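Local atomic coordinates of endo-n-acetyl-beta-d-glucosaminidase (Hypocrea jecorina, PDB entry 4AC1), a protein that cleaves the N,N'-diacetylchitobiose core of N-linked glycans as a family 18 glycoside hydrolase, and is held responsible for deglycosylating the fungus's own cellulases. Residues 43-48 and 91-96; 83-88 and 125-130; 37-42 and 79-84; 134-139 and 173-178. All blocks are in the same frame, centred on the assembly; numbering follows the deposited sequence. Where two conformers were deposited one is given.

Contact 1: 43-48 and 91-96; sequences INQGGV and NTQTLD
Ile43 and Gln45 meet Gln93, Thr94 and Leu95 where the hairpin turn after strand 35-42 packs on the beta-alpha loop after strand 77-83 of the GH18 (beta/alpha)8 barrel. Each segment holds a turn: type II from Asn44 to Gly47, with Gly46 at the positive-phi corner, and type I from Asn91 to Thr94. No hydrogen bond crosses between them, so the fit rests on van der Waals packing. On the inner side, Ile43 CG2 lies 3.9 Å from Thr94 CB, and the Ile43 and Leu95 side chains are nearly perpendicular, CG1 4.2 Å from CD1. Helix 100-116 lines this side through Tyr106. Toward solvent, Gln45 stretches out straight, its CG anti to the backbone N (chi1 176°), which carries OE1 to 3.2 Å from Gln93 CG. Gln93 instead bends at chi2 (71°) and takes its own amide away, leaving the two amide planes 51° apart. The methyl of Thr94 approaches the first segment, CG2 being 3.9 Å from Gln45 N, while its hydroxyl bonds Gly88 O. Asn91 O takes two bonds, one closing the turn (Thr94 N, 3.1 Å) and one from just past it (Asp96 N, 2.9 Å), from above and below the carbonyl plane.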
loop_
_atom_site.group_PDB
_atom_site.type_symbol
_atom_site.label_atom_id
_atom_site.label_comp_id
_atom_site.label_asym_id
_atom_site.label_seq_id
_atom_site.Cartn_x
_atom_site.Cartn_y
_atom_site.Cartn_z
ATOM N N ILE A 43 -3.513 -8.618 12.660
ATOM C CA ILE A 43 -3.250 -8.760 14.090
ATOM C C ILE A 43 -4.520 -9.323 14.725
ATOM O O ILE A 43 -5.609 -8.754 14.584
ATOM C CB ILE A 43 -2.874 -7.402 14.749
ATOM C CG1 ILE A 43 -1.758 -6.684 13.973
ATOM C CG2 ILE A 43 -2.543 -7.578 16.244
ATOM C CD1 ILE A 43 -0.420 -7.354 14.004
ATOM N N ASN A 44 -4.384 -10.455 15.408
ATOM C CA ASN A 44 -5.533 -11.168 15.967
ATOM C C ASN A 44 -5.503 -11.190 17.481
ATOM O O ASN A 44 -4.554 -11.712 18.063
ATOM C CB ASN A 44 -5.537 -12.602 15.441
ATOM C CG ASN A 44 -5.573 -12.663 13.924
ATOM O OD1 ASN A 44 -4.646 -13.164 13.287
ATOM N ND2 ASN A 44 -6.633 -12.116 13.336
ATOM N N GLN A 45 -6.527 -10.623 18.121
ATOM C CA GLN A 45 -6.650 -10.710 19.575
ATOM C C GLN A 45 -6.536 -12.175 20.005
ATOM O O GLN A 45 -7.212 -13.043 19.455
ATOM C CB GLN A 45 -7.980 -10.122 20.065
ATOM C CG GLN A 45 -8.186 -10.284 21.580
ATOM C CD GLN A 45 -9.558 -9.865 22.070
ATOM O OE1 GLN A 45 -9.668 -9.076 23.003
ATOM N NE2 GLN A 45 -10.606 -10.418 21.465
ATOM N N GLY A 46 -5.652 -12.444 20.960
ATOM C CA GLY A 46 -5.475 -13.803 21.470
ATOM C C GLY A 46 -4.784 -14.770 20.517
ATOM O O GLY A 46 -4.635 -15.952 20.840
ATOM N N GLY A 47 -4.360 -14.279 19.351
ATOM C CA GLY A 47 -3.715 -15.111 18.338
ATOM C C GLY A 47 -2.332 -14.657 17.912
ATOM O O GLY A 47 -1.665 -13.881 18.601
ATOM N N VAL A 48 -1.894 -15.184 16.780
ATOM C CA VAL A 48 -0.631 -14.777 16.177
ATOM C C VAL A 48 -0.935 -14.029 14.884
ATOM O O VAL A 48 -2.006 -14.190 14.297
ATOM C CB VAL A 48 0.338 -15.976 15.882
ATOM C CG1 VAL A 48 0.712 -16.689 17.180
ATOM C CG2 VAL A 48 -0.279 -16.954 14.860
ATOM N N ASN A 91 -8.029 -1.958 16.503
ATOM C CA ASN A 91 -9.039 -1.650 17.507
ATOM C C ASN A 91 -8.465 -1.631 18.924
ATOM O O ASN A 91 -7.265 -1.829 19.127
ATOM C CB ASN A 91 -10.298 -2.535 17.359
ATOM C CG ASN A 91 -10.043 -4.012 17.659
ATOM O OD1 ASN A 91 -10.722 -4.892 17.115
ATOM N ND2 ASN A 91 -9.100 -4.288 18.525
ATOM N N THR A 92 -9.328 -1.350 19.896
ATOM C CA THR A 92 -8.897 -1.212 21.290
ATOM C C THR A 92 -8.443 -2.533 21.947
ATOM O O THR A 92 -7.912 -2.524 23.060
ATOM C CB THR A 92 -9.982 -0.526 22.155
ATOM O OG1 THR A 92 -11.240 -1.172 21.946
ATOM C CG2 THR A 92 -10.109 0.946 21.778
ATOM N N GLN A 93 -8.646 -3.648 21.250
ATOM C CA GLN A 93 -8.198 -4.970 21.713
ATOM C C GLN A 93 -6.765 -5.259 21.261
ATOM O O GLN A 93 -6.094 -6.137 21.816
ATOM C CB GLN A 93 -9.146 -6.069 21.217
ATOM C CG GLN A 93 -10.450 -6.174 21.997
ATOM C CD GLN A 93 -11.399 -5.018 21.750
ATOM O OE1 GLN A 93 -11.618 -4.183 22.628
ATOM N NE2 GLN A 93 -11.968 -4.964 20.548
ATOM N N THR A 94 -6.294 -4.526 20.250
ATOM C CA THR A 94 -4.969 -4.767 19.679
ATOM C C THR A 94 -4.141 -3.471 19.628
ATOM O O THR A 94 -3.738 -2.960 20.675
ATOM C CB THR A 94 -5.053 -5.494 18.315
ATOM O OG1 THR A 94 -5.828 -4.709 17.409
ATOM C CG2 THR A 94 -5.701 -6.873 18.468
ATOM N N LEU A 95 -3.888 -2.925 18.437
ATOM C CA LEU A 95 -2.916 -1.831 18.326
ATOM C C LEU A 95 -3.439 -0.474 18.805
ATOM O O LEU A 95 -2.658 0.451 18.983
ATOM C CB LEU A 95 -2.329 -1.746 16.907
ATOM C CG LEU A 95 -1.520 -2.945 16.383
ATOM C CD1 LEU A 95 -1.098 -2.691 14.941
ATOM C CD2 LEU A 95 -0.308 -3.230 17.251
ATOM N N ASP A 96 -4.751 -0.369 19.027
ATOM C CA ASP A 96 -5.325 0.837 19.628
ATOM C C ASP A 96 -5.605 0.630 21.117
ATOM O O ASP A 96 -6.379 1.385 21.701
ATOM C CB ASP A 96 -6.611 1.252 18.897
ATOM C CG ASP A 96 -6.872 2.751 18.938
ATOM O OD1 ASP A 96 -5.943 3.521 19.232
ATOM O OD2 ASP A 96 -8.019 3.135 18.633
#

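Contact 2: 83-88 and 125-130; sequences GGAAPG and DVEQPM. With ZN (zinc ion), chain G.
With CG opposite its carbonyl carbon (chi1 -57°) and a bend at chi2 (81°), Gln128 folds its amide against loop 83-88, the NE2 end facing Gly84 and the OE1 end facing Pro87. Glu127 starts similarly (chi1 -65°) but then runs extended beside Gly84 to the zinc ion. NE2 gives Gly84 O a weak hydrogen bond of 3.4 Å, and the Pro87 ring lies across the Gln128 side chain, CB 3.9 Å from CD. Water 3 bridges the loops, accepting from Gly88 N and donating to Gln128 OE1 at 2.8 Å; water 1, which accepts from Glu127 N, lies equally near that oxygen. Replacing Gln128 with an alanine would probably leave water 3 without its acceptor and open a gap beside Pro87. Glu127 OE2 binds the zinc at 2.0 Å, and OE1 accepts from water 4, one of four waters on the metal; Gln189 completes the site. Asp125 and Glu127 occupy the last two acidic positions of the DxDxE signature of GH18. Gly84 N bonds Asp125 O at 2.9 Å, in the carbonyl plane. This pairing continues the parallel strands 77-83 and 121-125 to their C-terminal ends; strand 35-42 adjoins through Phe41, and helix 132-146 follows Met130.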
loop_
_atom_site.group_PDB
_atom_site.type_symbol
_atom_site.label_atom_id
_atom_site.label_comp_id
_atom_site.label_asym_id
_atom_site.label_seq_id
_atom_site.Cartn_x
_atom_site.Cartn_y
_atom_site.Cartn_z
ATOM N N GLY A 83 -3.687 -4.600 8.010
ATOM C CA GLY A 83 -5.028 -4.021 8.022
ATOM C C GLY A 83 -5.849 -4.422 6.823
ATOM O O GLY A 83 -6.068 -5.619 6.587
ATOM N N GLY A 84 -6.278 -3.430 6.047
ATOM C CA GLY A 84 -7.182 -3.651 4.929
ATOM C C GLY A 84 -8.591 -3.954 5.406
ATOM O O GLY A 84 -9.010 -3.518 6.482
ATOM N N ALA A 85 -9.311 -4.731 4.603
ATOM C CA ALA A 85 -10.743 -4.975 4.807
ATOM C C ALA A 85 -11.104 -5.688 6.118
ATOM O O ALA A 85 -12.120 -5.370 6.730
ATOM C CB ALA A 85 -11.318 -5.743 3.615
ATOM N N ALA A 86 -10.282 -6.645 6.541
ATOM C CA ALA A 86 -10.615 -7.446 7.715
ATOM C C ALA A 86 -10.389 -6.633 8.995
ATOM O O ALA A 86 -9.270 -6.191 9.251
ATOM C CB ALA A 86 -9.811 -8.724 7.726
ATOM N N PRO A 87 -11.454 -6.415 9.797
ATOM C CA PRO A 87 -11.288 -5.649 11.033
ATOM C C PRO A 87 -10.489 -6.432 12.059
ATOM O O PRO A 87 -10.453 -7.664 12.004
ATOM C CB PRO A 87 -12.726 -5.485 11.555
ATOM C CG PRO A 87 -13.612 -5.825 10.431
ATOM C CD PRO A 87 -12.858 -6.819 9.596
ATOM N N GLY A 88 -9.857 -5.731 12.990
ATOM C CA GLY A 88 -9.193 -6.390 14.104
ATOM C C GLY A 88 -7.787 -5.927 14.430
ATOM O O GLY A 88 -7.328 -6.110 15.561
ATOM N N ASP A 125 -2.835 0.252 6.463
ATOM C CA ASP A 125 -4.055 0.462 5.677
ATOM C C ASP A 125 -5.242 0.363 6.612
ATOM O O ASP A 125 -5.783 -0.713 6.860
ATOM C CB ASP A 125 -4.121 -0.579 4.561
ATOM C CG ASP A 125 -5.264 -0.363 3.588
ATOM O OD1 ASP A 125 -6.101 0.550 3.753
ATOM O OD2 ASP A 125 -5.334 -1.183 2.636
ATOM N N VAL A 126 -5.613 1.500 7.177
ATOM C CA VAL A 126 -6.557 1.536 8.286
ATOM C C VAL A 126 -7.963 1.765 7.747
ATOM O O VAL A 126 -8.303 2.857 7.284
ATOM C CB VAL A 126 -6.162 2.635 9.305
ATOM C CG1 VAL A 126 -7.133 2.641 10.478
ATOM C CG2 VAL A 126 -4.713 2.424 9.789
ATOM N N GLU A 127 -8.757 0.701 7.748
ATOM C CA GLU A 127 -10.091 0.751 7.167
ATOM C C GLU A 127 -11.202 0.658 8.223
ATOM O O GLU A 127 -12.381 0.551 7.875
ATOM C CB GLU A 127 -10.264 -0.304 6.063
ATOM C CG GLU A 127 -9.376 -0.106 4.838
ATOM C CD GLU A 127 -9.646 -1.126 3.738
ATOM O OE1 GLU A 127 -10.740 -1.726 3.722
ATOM O OE2 GLU A 127 -8.768 -1.325 2.882
ATOM N N GLN A 128 -10.831 0.707 9.500
ATOM C CA GLN A 128 -11.805 0.844 10.599
ATOM C C GLN A 128 -11.273 1.940 11.512
ATOM O O GLN A 128 -10.086 2.257 11.438
ATOM C CB GLN A 128 -12.003 -0.463 11.384
ATOM C CG GLN A 128 -12.433 -1.653 10.544
ATOM C CD GLN A 128 -11.263 -2.324 9.827
ATOM O OE1 GLN A 128 -10.158 -2.420 10.361
ATOM N NE2 GLN A 128 -11.514 -2.791 8.610
ATOM N N PRO A 129 -12.131 2.527 12.374
ATOM C CA PRO A 129 -11.647 3.648 13.192
ATOM C C PRO A 129 -10.526 3.291 14.171
ATOM O O PRO A 129 -10.581 2.251 14.847
ATOM C CB PRO A 129 -12.902 4.089 13.956
ATOM C CG PRO A 129 -14.028 3.694 13.052
ATOM C CD PRO A 129 -13.595 2.372 12.481
ATOM N N MET A 130 -9.508 4.149 14.209
ATOM C CA MET A 130 -8.415 4.081 15.181
ATOM C C MET A 130 -8.229 5.487 15.738
ATOM O O MET A 130 -8.350 6.463 14.990
ATOM C CB MET A 130 -7.117 3.599 14.517
ATOM C CG MET A 130 -5.972 3.382 15.473
ATOM S SD MET A 130 -4.497 2.837 14.605
ATOM C CE MET A 130 -3.582 2.053 15.945
HETATM ZN ZN ZN G . -8.843 -2.070 0.973
HETATM O O HOH W 1 -8.027 -2.015 8.620
HETATM O O HOH W 2 -7.687 -4.409 10.761
HETATM O O HOH W 3 -9.445 -2.859 13.055
HETATM O O HOH W 4 -10.306 -3.185 1.400
HETATM O O HOH W 5 -9.924 -0.296 0.116
HETATM O O HOH W 6 -7.555 -3.708 1.451
HETATM O O HOH W 7 -8.956 -2.916 -1.026
#

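Contact 3: 37-42 and 79-84; sequences IVCSFH and MGMVGG
Met81 and Ile37 form the apolar centre: their side chains cross almost squarely, with Ile37 CG2 3.5 Å from Met81 CB. Met81 leaves with CG anti to its backbone N (chi1 173°) and then bends twice, which swings CE back to 3.7 Å from Cys39 CB and beside the hydroxyl of Ser40. Tyr8 of strand 4-9 touches Ile37, Cys39 and Met81 as well. Phe41 and Val82 share the other face of the sheet, meeting CB to CB at 4.1 Å. The ring of Phe41 turns its edge to Met81 O, which lies in its plane 3.3 Å from CD2, and comes close to Gly80, where a CB would be tight against CE2. A serine in place of Phe41 would probably open a gap between Gly80 and Trp65 of helix 62-73, which the ring now fills. Strands 35-42 and 77-83 are adjacent parallel strands of the (beta/alpha)8 barrel. Their register slips by one residue at a beta bulge between Val38 and Phe41, where the peptide before Ser40 is cis; non-proline cis peptides are known in GH18 barrels. Phe41 N bonds Met81 O at 2.9 Å, in the carbonyl plane, and Gly83 N bonds Phe41 O at 3.0 Å. Ser40 OG is bonded by Gln10. At the polar edge, water 8 lies in the ring plane of His42, 2.6 Å from ND1, and probably donates to Gly83 O.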
loop_
_atom_site.group_PDB
_atom_site.type_symbol
_atom_site.label_atom_id
_atom_site.label_comp_id
_atom_site.label_asym_id
_atom_site.label_seq_id
_atom_site.Cartn_x
_atom_site.Cartn_y
_atom_site.Cartn_z
ATOM N N ILE A 37 4.048 -4.767 -2.285
ATOM C CA ILE A 37 3.472 -4.784 -0.941
ATOM C C ILE A 37 2.740 -6.111 -0.704
ATOM O O ILE A 37 1.665 -6.356 -1.267
ATOM C CB ILE A 37 2.546 -3.557 -0.673
ATOM C CG1 ILE A 37 3.302 -2.246 -0.947
ATOM C CG2 ILE A 37 2.035 -3.593 0.775
ATOM C CD1 ILE A 37 2.507 -0.974 -0.682
ATOM N N VAL A 38 3.362 -6.970 0.106
ATOM C CA VAL A 38 2.792 -8.264 0.497
ATOM C C VAL A 38 1.723 -7.997 1.553
ATOM O O VAL A 38 1.974 -7.302 2.539
ATOM C CB VAL A 38 3.880 -9.211 1.048
ATOM C CG1 VAL A 38 3.273 -10.526 1.566
ATOM C CG2 VAL A 38 4.913 -9.492 -0.045
ATOM N N CYS A 39 0.536 -8.555 1.350
ATOM C CA CYS A 39 -0.612 -8.224 2.188
ATOM C C CYS A 39 -1.661 -9.344 2.139
ATOM O O CYS A 39 -1.550 -10.230 1.299
ATOM C CB CYS A 39 -1.225 -6.888 1.735
ATOM S SG CYS A 39 -1.837 -6.838 0.025
ATOM N N SER A 40 -2.668 -9.333 3.016
ATOM C CA SER A 40 -2.799 -8.414 4.143
ATOM C C SER A 40 -2.435 -9.114 5.440
ATOM O O SER A 40 -2.979 -10.171 5.773
ATOM C CB SER A 40 -4.226 -7.884 4.252
ATOM O OG SER A 40 -4.586 -7.153 3.092
ATOM N N PHE A 41 -1.511 -8.521 6.185
ATOM C CA PHE A 41 -1.222 -8.972 7.544
ATOM C C PHE A 41 -2.388 -8.595 8.461
ATOM O O PHE A 41 -3.033 -7.555 8.279
ATOM C CB PHE A 41 0.103 -8.391 8.052
ATOM C CG PHE A 41 1.327 -9.000 7.404
ATOM C CD1 PHE A 41 1.929 -10.129 7.950
ATOM C CD2 PHE A 41 1.873 -8.446 6.250
ATOM C CE1 PHE A 41 3.068 -10.693 7.366
ATOM C CE2 PHE A 41 3.010 -9.007 5.656
ATOM C CZ PHE A 41 3.606 -10.132 6.216
ATOM N N HIS A 42 -2.661 -9.481 9.416
ATOM C CA HIS A 42 -3.761 -9.348 10.371
ATOM C C HIS A 42 -3.250 -9.582 11.783
ATOM O O HIS A 42 -2.611 -10.610 12.060
ATOM C CB HIS A 42 -4.841 -10.391 10.091
ATOM C CG HIS A 42 -5.372 -10.355 8.697
ATOM N ND1 HIS A 42 -5.972 -9.233 8.168
ATOM C CD2 HIS A 42 -5.420 -11.301 7.730
ATOM C CE1 HIS A 42 -6.348 -9.484 6.926
ATOM N NE2 HIS A 42 -6.027 -10.730 6.637
ATOM N N MET A 79 7.702 -4.614 0.862
ATOM C CA MET A 79 7.040 -4.133 2.065
ATOM C C MET A 79 5.918 -5.083 2.451
ATOM O O MET A 79 5.526 -5.955 1.661
ATOM C CB MET A 79 6.382 -2.780 1.794
ATOM C CG MET A 79 7.344 -1.683 1.415
ATOM S SD MET A 79 6.550 -0.163 0.868
ATOM C CE MET A 79 5.665 0.340 2.365
ATOM N N GLY A 80 5.393 -4.902 3.656
ATOM C CA GLY A 80 4.135 -5.521 4.043
ATOM C C GLY A 80 3.060 -4.454 4.159
ATOM O O GLY A 80 3.376 -3.250 4.208
ATOM N N MET A 81 1.800 -4.893 4.194
ATOM C CA MET A 81 0.695 -4.048 4.633
ATOM C C MET A 81 -0.053 -4.817 5.694
ATOM O O MET A 81 -0.261 -6.031 5.564
ATOM C CB MET A 81 -0.229 -3.672 3.483
ATOM C CG MET A 81 -1.483 -2.927 3.906
ATOM S SD MET A 81 -2.927 -4.008 4.166
ATOM C CE MET A 81 -3.538 -4.104 2.476
ATOM N N VAL A 82 -0.411 -4.107 6.753
ATOM C CA VAL A 82 -1.269 -4.630 7.811
ATOM C C VAL A 82 -2.599 -3.865 7.789
ATOM O O VAL A 82 -2.629 -2.641 7.563
ATOM C CB VAL A 82 -0.564 -4.553 9.206
ATOM C CG1 VAL A 82 -0.160 -3.131 9.550
ATOM C CG2 VAL A 82 -1.421 -5.166 10.321
ATOM N N GLY A 83 -3.687 -4.600 8.010
ATOM C CA GLY A 83 -5.028 -4.021 8.022
ATOM C C GLY A 83 -5.849 -4.422 6.823
ATOM O O GLY A 83 -6.068 -5.619 6.587
ATOM N N GLY A 84 -6.278 -3.430 6.047
ATOM C CA GLY A 84 -7.182 -3.651 4.929
ATOM C C GLY A 84 -8.591 -3.954 5.406
ATOM O O GLY A 84 -9.010 -3.518 6.482
HETATM O O HOH W 8 -6.390 -6.856 9.215
#

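Contact 4: 134-139 and 173-178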
loop_
_atom_site.group_PDB
_atom_site.type_symbol
_atom_site.label_atom_id
_atom_site.label_comp_id
_atom_site.label_asym_id
_atom_site.label_seq_id
_atom_site.Cartn_x
_atom_site.Cartn_y
_atom_site.Cartn_z
ATOM N N GLY A 134 -3.522 6.504 18.981
ATOM C CA GLY A 134 -3.110 5.166 18.552
ATOM C C GLY A 134 -2.281 5.148 17.270
ATOM O O GLY A 134 -1.215 4.524 17.214
ATOM N N ILE A 135 -2.750 5.841 16.232
ATOM C CA ILE A 135 -1.994 5.859 14.975
ATOM C C ILE A 135 -0.693 6.619 15.139
ATOM O O ILE A 135 0.344 6.192 14.629
ATOM C CB ILE A 135 -2.825 6.374 13.741
ATOM C CG1 ILE A 135 -2.089 6.083 12.421
ATOM C CG2 ILE A 135 -3.170 7.857 13.868
ATOM C CD1 ILE A 135 -1.851 4.581 12.168
ATOM N N ASP A 136 -0.740 7.732 15.871
ATOM C CA ASP A 136 0.474 8.512 16.098
ATOM C C ASP A 136 1.545 7.669 16.807
ATOM O O ASP A 136 2.721 7.685 16.425
ATOM C CB ASP A 136 0.181 9.782 16.910
ATOM C CG ASP A 136 -0.664 10.823 16.160
ATOM O OD1 ASP A 136 -1.129 10.613 15.014
ATOM O OD2 ASP A 136 -0.885 11.902 16.758
ATOM N N ARG A 137 1.133 6.943 17.849
ATOM C CA ARG A 137 2.031 6.070 18.587
ATOM C C ARG A 137 2.597 4.986 17.686
ATOM O O ARG A 137 3.790 4.720 17.714
ATOM C CB ARG A 137 1.308 5.437 19.778
ATOM C CG ARG A 137 2.123 4.359 20.492
ATOM C CD ARG A 137 1.425 3.790 21.709
ATOM N NE ARG A 137 0.167 3.123 21.388
ATOM C CZ ARG A 137 -0.661 2.609 22.294
ATOM N NH1 ARG A 137 -0.366 2.705 23.584
ATOM N NH2 ARG A 137 -1.787 2.017 21.915
ATOM N N LEU A 138 1.744 4.347 16.894
ATOM C CA LEU A 138 2.203 3.242 16.069
ATOM C C LEU A 138 3.295 3.670 15.096
ATOM O O LEU A 138 4.312 2.999 14.955
ATOM C CB LEU A 138 1.021 2.633 15.322
ATOM C CG LEU A 138 1.284 1.437 14.407
ATOM C CD1 LEU A 138 2.001 0.286 15.138
ATOM C CD2 LEU A 138 -0.034 0.978 13.798
ATOM N N ILE A 139 3.062 4.788 14.414
ATOM C CA ILE A 139 4.021 5.314 13.450
ATOM C C ILE A 139 5.304 5.754 14.144
ATOM O O ILE A 139 6.393 5.419 13.695
ATOM C CB ILE A 139 3.403 6.480 12.658
ATOM C CG1 ILE A 139 2.261 5.937 11.798
ATOM C CG2 ILE A 139 4.465 7.230 11.814
ATOM C CD1 ILE A 139 1.467 6.965 11.107
ATOM N N THR A 173 -4.861 14.987 8.277
ATOM C CA THR A 173 -4.164 16.274 8.324
ATOM C C THR A 173 -3.456 16.434 9.666
ATOM O O THR A 173 -2.320 16.893 9.695
ATOM C CB THR A 173 -5.058 17.480 8.051
ATOM O OG1 THR A 173 -6.214 17.387 8.876
ATOM C CG2 THR A 173 -5.465 17.552 6.573
ATOM N N ALA A 174 -4.076 16.008 10.766
ATOM C CA ALA A 174 -3.394 16.023 12.066
ATOM C C ALA A 174 -2.180 15.090 12.035
ATOM O O ALA A 174 -1.099 15.460 12.496
ATOM C CB ALA A 174 -4.342 15.619 13.171
ATOM N N LEU A 175 -2.361 13.877 11.507
ATOM C CA LEU A 175 -1.252 12.922 11.369
ATOM C C LEU A 175 -0.088 13.494 10.563
ATOM O O LEU A 175 1.084 13.356 10.955
ATOM C CB LEU A 175 -1.740 11.620 10.731
ATOM C CG LEU A 175 -0.712 10.497 10.577
ATOM C CD1 LEU A 175 -0.208 10.038 11.925
ATOM C CD2 LEU A 175 -1.319 9.334 9.812
ATOM N N GLN A 176 -0.399 14.128 9.433
ATOM C CA GLN A 176 0.649 14.718 8.606
ATOM C C GLN A 176 1.411 15.779 9.407
ATOM O O GLN A 176 2.645 15.850 9.339
ATOM C CB GLN A 176 0.077 15.288 7.291
ATOM C CG GLN A 176 1.034 16.189 6.493
ATOM C CD GLN A 176 2.297 15.487 6.018
ATOM O OE1 GLN A 176 2.261 14.334 5.574
ATOM N NE2 GLN A 176 3.417 16.191 6.072
ATOM N N GLN A 177 0.691 16.585 10.184
ATOM C CA GLN A 177 1.370 17.610 10.982
ATOM C C GLN A 177 2.347 17.034 12.018
ATOM O O GLN A 177 3.475 17.509 12.144
ATOM C CB GLN A 177 0.366 18.531 11.661
ATOM C CG GLN A 177 -0.435 19.370 10.666
ATOM C CD GLN A 177 -1.253 20.460 11.317
ATOM O OE1 GLN A 177 -0.942 20.905 12.420
ATOM N NE2 GLN A 177 -2.301 20.909 10.628
ATOM N N THR A 178 1.923 16.007 12.752
ATOM C CA THR A 178 2.708 15.491 13.891
ATOM C C THR A 178 3.711 14.396 13.492
ATOM O O THR A 178 4.811 14.328 14.054
ATOM C CB THR A 178 1.793 14.981 15.025
ATOM O OG1 THR A 178 0.910 13.993 14.497
ATOM C CG2 THR A 178 0.959 16.104 15.615
HETATM O O HOH W 9 -1.870 13.819 15.245
#
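Asp136 OD2 accepts a hydrogen bond of 2.6 Å from water 9, which donates its other proton to Thr178 OG1 at 2.9 Å. The carboxylate and the hydroxyl themselves stand farther apart, OD2 to OG1 being 3.6 Å, so the water is the polar bridge between helix 132-146 and helix 172-179. The other carboxylate oxygen, OD1, is bonded by Gln132 NE2, one turn earlier in the same helix. It also lies 3.3 Å from Leu175 CD1 as the two side chains pass, pointing opposite ways. Leu175 carries the apolar half of the contact. With CG anti to its backbone N (chi1 -177°), it extends toward helix 132-146 and meets Ile139 tip to tip: CD1 is 3.6 Å, and CD2 3.9 Å, from Ile139 CD1. Ile135 lies crosswise to Leu175, CG2 to CD1 4.2 Å. Leu154 of strand 151-154 touches all three aliphatic chains, which places them between the helices and the barrel wall. The helix segments run in the same general direction, 35° apart and 10.6 Å between axes, as expected of successive outer helices of a (beta/alpha)8 barrel. With hydrocarbon packed on the sheet side and an exposed threonine reached through water, the attachment seems to depend mainly on the three aliphatic side chains, and the Asp136 carboxylate is probably stabilised by Gln132 and water rather than by a direct bond across the helices.

All four contacts belong to one (beta/alpha)8 barrel. Contact 3 joins two neighbouring strands, 35-42 and 77-83, about 8 Å from the chain centre. Along the chain, 37-42 runs into 43-48 and 79-84 into 83-88, so contacts 2 and 3, centres about 11 Å apart, share Gly83 and Gly84. The segments of contacts 1 and 2 alternate; their centres lie about 12 Å apart, and they meet at Gly88 and Met130. Contact 4 comes last, between outer helices, its centre about 16 Å from contact 2 and 19 Å from contacts 1 and 3; Met130 packs on its Ile135 and Leu138. Sheet pairing thus passes outward into the loops at the strands' C-terminal ends, one carrying the zinc ligand Glu127, and onward to the helical shell.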